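Local coordinates for protein N-acetylglucosamine-6-phosphate deacetylase (PDB 1O12) that probably removes the acetyl group from N-acetylglucosamine 6-phosphate, using one bound metal ion in a TIM-barrel active site, at residues L174-L177 / V178-D181; M197-K201 / E202-R206; N332-E336 / L337-D341. All coordinates share one frame; numbering follows the deposited sequence.

Interaction 1: L174-L177 / V178-D181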
# COMPACT_ATOMS: atom_id res chain seq x y z
N LEU A 174 -14.53 20.06 15.72
CA LEU A 174 -13.71 19.15 16.51
C LEU A 174 -12.27 19.62 16.58
O LEU A 174 -11.57 19.32 17.54
CB LEU A 174 -13.79 17.73 15.94
CG LEU A 174 -15.20 17.14 15.81
CD1 LEU A 174 -15.09 15.77 15.17
CD2 LEU A 174 -15.91 17.08 17.17
N LEU A 175 -11.82 20.37 15.59
CA LEU A 175 -10.45 20.86 15.62
C LEU A 175 -10.20 21.74 16.83
O LEU A 175 -9.05 21.96 17.22
CB LEU A 175 -10.14 21.65 14.37
CG LEU A 175 -10.15 20.78 13.14
CD1 LEU A 175 -10.15 21.65 11.91
CD2 LEU A 175 -8.94 19.86 13.20
N ARG A 176 -11.25 22.25 17.43
CA ARG A 176 -11.02 23.09 18.56
C ARG A 176 -10.64 22.31 19.79
O ARG A 176 -10.23 22.89 20.79
CB ARG A 176 -12.23 23.96 18.82
CG ARG A 176 -12.31 25.07 17.80
CD ARG A 176 -13.65 25.70 17.81
NE ARG A 176 -13.97 26.14 19.16
CZ ARG A 176 -15.20 26.43 19.54
NH1 ARG A 176 -16.19 26.32 18.66
NH2 ARG A 176 -15.44 26.81 20.79
N LEU A 177 -10.73 20.98 19.70
CA LEU A 177 -10.42 20.11 20.83
C LEU A 177 -8.96 19.85 21.04
O LEU A 177 -8.53 19.62 22.17
CB LEU A 177 -11.12 18.76 20.69
CG LEU A 177 -12.65 18.85 20.65
CD1 LEU A 177 -13.24 17.43 20.53
CD2 LEU A 177 -13.14 19.53 21.91
N VAL A 178 -8.17 19.90 19.97
CA VAL A 178 -6.76 19.62 20.10
C VAL A 178 -6.06 20.50 21.13
O VAL A 178 -5.15 20.04 21.83
CB VAL A 178 -6.05 19.74 18.75
CG1 VAL A 178 -4.54 19.48 18.90
CG2 VAL A 178 -6.65 18.72 17.79
N LYS A 179 -6.49 21.75 21.26
CA LYS A 179 -5.87 22.66 22.23
C LYS A 179 -6.23 22.23 23.65
O LYS A 179 -5.68 22.76 24.60
CB LYS A 179 -6.31 24.12 22.00
CG LYS A 179 -7.79 24.38 22.31
CD LYS A 179 -8.35 25.71 21.76
CE LYS A 179 -9.89 25.79 22.04
NZ LYS A 179 -10.62 26.95 21.39
N ARG A 180 -7.14 21.27 23.79
CA ARG A 180 -7.56 20.78 25.11
C ARG A 180 -6.85 19.48 25.50
O ARG A 180 -7.30 18.76 26.42
CB ARG A 180 -9.07 20.58 25.15
CG ARG A 180 -9.83 21.77 24.67
CD ARG A 180 -11.32 21.53 24.70
NE ARG A 180 -11.98 22.56 23.92
CZ ARG A 180 -13.30 22.70 23.83
NH1 ARG A 180 -14.11 21.89 24.49
NH2 ARG A 180 -13.79 23.68 23.08
N ASP A 181 -5.74 19.20 24.82
CA ASP A 181 -4.94 17.99 25.10
C ASP A 181 -5.73 16.75 24.69
O ASP A 181 -5.73 15.74 25.38
CB ASP A 181 -4.58 17.93 26.59
CG ASP A 181 -3.33 17.09 26.87
OD1 ASP A 181 -3.07 16.76 28.06
OD2 ASP A 181 -2.60 16.76 25.90

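Interaction 2: M197-K201 / E202-R206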
# COMPACT_ATOMS: atom_id res chain seq x y z
N MSE A 197 -7.56 15.15 3.93
CA MSE A 197 -6.47 16.14 3.82
C MSE A 197 -6.78 17.50 4.45
O MSE A 197 -5.87 18.21 4.92
CB MSE A 197 -6.08 16.35 2.36
CG MSE A 197 -5.29 15.21 1.77
SE MSE A 197 -3.49 14.99 2.58
CE MSE A 197 -2.57 16.47 1.69
N LYS A 198 -8.06 17.88 4.44
CA LYS A 198 -8.45 19.13 5.04
C LYS A 198 -8.05 19.05 6.50
O LYS A 198 -7.62 20.03 7.10
CB LYS A 198 -9.96 19.32 4.92
CG LYS A 198 -10.40 20.60 4.22
CD LYS A 198 -11.66 20.35 3.36
CE LYS A 198 -11.37 19.46 2.12
NZ LYS A 198 -12.59 19.01 1.37
N PHE A 199 -8.20 17.85 7.07
CA PHE A 199 -7.85 17.67 8.47
C PHE A 199 -6.38 17.38 8.69
O PHE A 199 -5.84 17.71 9.73
CB PHE A 199 -8.69 16.57 9.10
CG PHE A 199 -10.09 16.99 9.38
CD1 PHE A 199 -11.05 16.97 8.39
CD2 PHE A 199 -10.44 17.44 10.64
CE1 PHE A 199 -12.35 17.40 8.65
CE2 PHE A 199 -11.73 17.87 10.91
CZ PHE A 199 -12.68 17.85 9.91
N TYR A 200 -5.74 16.74 7.72
CA TYR A 200 -4.33 16.43 7.83
C TYR A 200 -3.52 17.72 7.81
O TYR A 200 -2.49 17.81 8.45
CB TYR A 200 -3.89 15.56 6.68
CG TYR A 200 -2.40 15.30 6.65
CD1 TYR A 200 -1.81 14.40 7.54
CD2 TYR A 200 -1.58 15.95 5.70
CE1 TYR A 200 -0.44 14.13 7.50
CE2 TYR A 200 -0.20 15.70 5.65
CZ TYR A 200 0.36 14.78 6.54
OH TYR A 200 1.69 14.48 6.47
N LYS A 201 -3.99 18.70 7.05
CA LYS A 201 -3.30 19.98 6.95
C LYS A 201 -3.41 20.74 8.26
O LYS A 201 -2.61 21.63 8.52
CB LYS A 201 -3.91 20.83 5.85
CG LYS A 201 -3.87 20.24 4.46
CD LYS A 201 -4.80 21.05 3.53
CE LYS A 201 -4.73 20.51 2.11
NZ LYS A 201 -3.30 20.46 1.64
N GLU A 202 -4.40 20.39 9.08
CA GLU A 202 -4.60 21.07 10.36
C GLU A 202 -3.99 20.32 11.52
O GLU A 202 -4.18 20.69 12.68
CB GLU A 202 -6.09 21.27 10.64
CG GLU A 202 -6.85 22.16 9.66
CD GLU A 202 -6.29 23.59 9.54
OE1 GLU A 202 -5.81 24.18 10.55
OE2 GLU A 202 -6.35 24.15 8.42
N GLY A 203 -3.27 19.23 11.22
CA GLY A 203 -2.64 18.47 12.28
C GLY A 203 -3.25 17.14 12.65
O GLY A 203 -2.73 16.47 13.54
N VAL A 204 -4.34 16.71 12.02
CA VAL A 204 -4.88 15.40 12.39
C VAL A 204 -3.97 14.38 11.74
O VAL A 204 -3.87 14.33 10.51
CB VAL A 204 -6.35 15.18 11.89
CG1 VAL A 204 -6.82 13.80 12.29
CG2 VAL A 204 -7.30 16.29 12.46
N LYS A 205 -3.29 13.55 12.54
CA LYS A 205 -2.39 12.59 11.93
C LYS A 205 -2.54 11.15 12.41
O LYS A 205 -1.55 10.42 12.54
CB LYS A 205 -0.95 13.08 12.08
CG LYS A 205 -0.71 14.42 11.41
CD LYS A 205 0.67 14.95 11.75
CE LYS A 205 1.01 16.22 10.96
NZ LYS A 205 2.41 16.66 11.29
N ARG A 206 -3.77 10.71 12.61
CA ARG A 206 -4.00 9.37 13.09
C ARG A 206 -5.28 8.73 12.50
O ARG A 206 -6.28 9.41 12.25
CB ARG A 206 -4.05 9.45 14.62
CG ARG A 206 -4.06 8.17 15.40
CD ARG A 206 -4.26 8.51 16.85
NE ARG A 206 -4.09 7.37 17.72
CZ ARG A 206 -4.94 6.35 17.85
NH1 ARG A 206 -6.07 6.34 17.15
NH2 ARG A 206 -4.66 5.35 18.70
O HOH W 1 -7.03 22.53 5.56

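Interaction 3: N332-E336 / L337-D341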
# COMPACT_ATOMS: atom_id res chain seq x y z
N ASN A 332 5.04 4.78 20.09
CA ASN A 332 4.25 5.54 19.15
C ASN A 332 3.04 6.24 19.81
O ASN A 332 2.80 7.41 19.56
CB ASN A 332 3.80 4.65 17.98
CG ASN A 332 4.99 4.19 17.09
OD1 ASN A 332 6.07 4.80 17.10
ND2 ASN A 332 4.79 3.12 16.31
N SER A 333 2.32 5.56 20.69
CA SER A 333 1.17 6.19 21.35
C SER A 333 1.65 7.31 22.24
O SER A 333 1.07 8.38 22.29
CB SER A 333 0.40 5.21 22.23
OG SER A 333 0.00 4.07 21.51
N CYS A 334 2.72 7.03 22.98
CA CYS A 334 3.25 8.02 23.87
C CYS A 334 3.55 9.30 23.11
O CYS A 334 3.28 10.38 23.61
CB CYS A 334 4.53 7.50 24.55
SG CYS A 334 4.25 6.33 25.89
N VAL A 335 4.09 9.18 21.90
CA VAL A 335 4.41 10.35 21.12
C VAL A 335 3.13 11.06 20.72
O VAL A 335 3.06 12.28 20.73
CB VAL A 335 5.23 10.00 19.83
CG1 VAL A 335 5.26 11.21 18.87
CG2 VAL A 335 6.66 9.61 20.21
N GLU A 336 2.09 10.30 20.40
CA GLU A 336 0.85 10.94 19.99
C GLU A 336 0.20 11.70 21.13
O GLU A 336 -0.29 12.81 20.96
CB GLU A 336 -0.14 9.91 19.45
CG GLU A 336 0.34 9.18 18.26
CD GLU A 336 -0.77 8.42 17.56
OE1 GLU A 336 -1.48 7.60 18.20
OE2 GLU A 336 -0.92 8.67 16.34
N LEU A 337 0.19 11.06 22.29
CA LEU A 337 -0.44 11.59 23.47
C LEU A 337 0.38 12.60 24.26
O LEU A 337 -0.05 13.04 25.33
CB LEU A 337 -0.80 10.41 24.36
CG LEU A 337 -1.92 9.58 23.76
CD1 LEU A 337 -1.96 8.20 24.41
CD2 LEU A 337 -3.24 10.35 23.91
N GLY A 338 1.56 12.95 23.75
CA GLY A 338 2.40 13.90 24.44
C GLY A 338 2.95 13.36 25.76
O GLY A 338 3.12 14.12 26.71
N LEU A 339 3.22 12.05 25.83
CA LEU A 339 3.77 11.46 27.06
C LEU A 339 5.30 11.36 26.92
O LEU A 339 5.88 10.28 26.77
CB LEU A 339 3.13 10.09 27.30
CG LEU A 339 1.59 10.13 27.38
CD1 LEU A 339 1.07 8.77 27.75
CD2 LEU A 339 1.12 11.16 28.43
N ASP A 340 5.94 12.53 26.98
CA ASP A 340 7.38 12.66 26.83
C ASP A 340 8.29 11.88 27.77
O ASP A 340 9.47 11.70 27.46
CB ASP A 340 7.73 14.14 26.87
CG ASP A 340 6.88 14.96 25.90
OD1 ASP A 340 6.48 14.42 24.82
OD2 ASP A 340 6.60 16.15 26.21
N ASP A 341 7.76 11.41 28.89
CA ASP A 341 8.58 10.65 29.84
C ASP A 341 8.06 9.22 30.00
O ASP A 341 8.17 8.63 31.06
CB ASP A 341 8.55 11.33 31.22
CG ASP A 341 9.25 12.68 31.23
OD1 ASP A 341 9.13 13.41 32.26
OD2 ASP A 341 9.94 13.01 30.23

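Interaction 1: L174-L177 / V178-D181
L177 and R180 meet across a tight turn in the connection that links parallel strands 159-164 and 183-186 of the amidohydrolase TIM barrel. Its main-chain bonds step three residues at a time. R180 N gives its hydrogen to L177 O at 2.7 Å; L177 N to L174 O and D181 N to V178 O make the same step before and after it.

A methyl-guanidinium contact lies beside this bond. L177 CD2 sits over one face of the R180 guanidinium, offset toward its rim, and comes to 3.6 Å from NH1. Extended from CG to NE, the arginine chain reaches across the leucine, and its NH1 is bonded to the carbonyls of L152 and I155. L177 itself packs on L152. With an alanine in place of R180, those two carbonyls would probably lose their shared donor and the L177 methyl its flat cover.

Like charges also gather here: R176 NE is 4.1 Å from K179 NZ, and R176 NH2 lies 4.2 Å from R180 NH2. A salt bridge from R176 NH1 to E149 is likely to offset some of this positive charge. K179, with CG lodged between its backbone N and carbonyl carbon (chi1 68°), lays its chain over the carbonyl of R176, bringing CE to 3.2 Å from R176 O.

Interaction 2: M197-K201 / E202-R206
F199 and V204 are brought alongside each other by matching first torsions: F199 CG is anti to its own carbonyl carbon (chi1 -75°), and V204 CG2 is likewise anti to the carbonyl carbon of V204. The two side chains point the same way, with F199 CB 3.6 Å from V204 CG2, and that methyl lies at the edge of the phenyl ring, near its plane. Y200 turns differently. Its CG is anti to the backbone N (chi1 174°), which carries the ring to K205, where CE1 of Y200 approaches CG of K205 to 3.9 Å as the two chains cross.

Between these pairs the backbone closes helix 193-200 with a Schellman motif. V204 N bonds to F199 O at 2.9 Å, and G203 N to Y200 O at 3.2 Å. G203, the C-prime residue, has a positive phi (106°) at which a side chain would jam against the preceding carbonyl oxygen. F199 O also accepts from E202 N at 3.1 Å; the two donors reach it from opposite faces of the carbonyl plane. A nearly straight CA-H...O contact joins Y200 CA to V204 O at 3.4 Å. A water donates to K198 O at 3.0 Å and, weakly, to E202 OE2.

F199 continues inward to the ring of F164, and V204 to L184 of strand 183-186, whereas Y200 OH is hydrogen-bonded to D233. The chemistry is thus consistent with a helix end held by its own amides and carbonyls, with apolar groups anchoring one flank to the barrel and a phenol-carboxylate bond holding the other.

Interaction 3: N332-E336 / L337-D341
C334 overlaps L339 with the root of its side chain: CB lies 4.0 Å from L339 CB and 3.8 Å from L339 O, while SG, set anti to the carbonyl carbon of C334 (chi1 -77°), comes no nearer to the leucine than 4.2 Å from its CB. L337 rests on the preceding turn in another way. Its CB and CG both settle 3.5 Å from S333 O, and CD1 passes loosely by S333 CB.

That same S333 carbonyl accepts the last ordinary helical bond, from L337 N at 2.8 Å. The chain then leaves helix 322-336 through a Schellman motif. L339 N turns back to C334 O at 2.8 Å, and G338 N makes a weak bond of 3.4 Å to V335 O. G338 takes the positive phi (67°) that this reversal needs, a conformation that favours glycine.

S333 and C334, both buried, pack on V58 of strand 52-59, so the capped end of the helix is seated on the barrel wall. The E336 chain, extended beyond CG, runs past K235 and V263 of the neighbouring strands 235-239 and 262-265 and delivers its carboxylate oxygen OE1 into a salt bridge with R206.

All three contacts lie along the wall of one barrel, each where the chain turns into a loop. Interactions 2 and 3 share the Schellman ending, whereas interaction 1 relies on backbone bonds between residues three apart and carries a cluster of positive charge. All three are partly buried: leucine in interaction 1, phenylalanine and valine in interaction 2, serine and cysteine in interaction 3, whose centre is about 12 Å from the chain's centre, against about 19 Å for the other two. Interactions 1 and 2 touch through apolar packing, L175 CD2 reaching F199 CD2 at 3.8 Å, and both lean on strand 183-186. Interactions 2 and 3 are joined instead by charge, R206 NE to E336 OE1 at 2.7 Å.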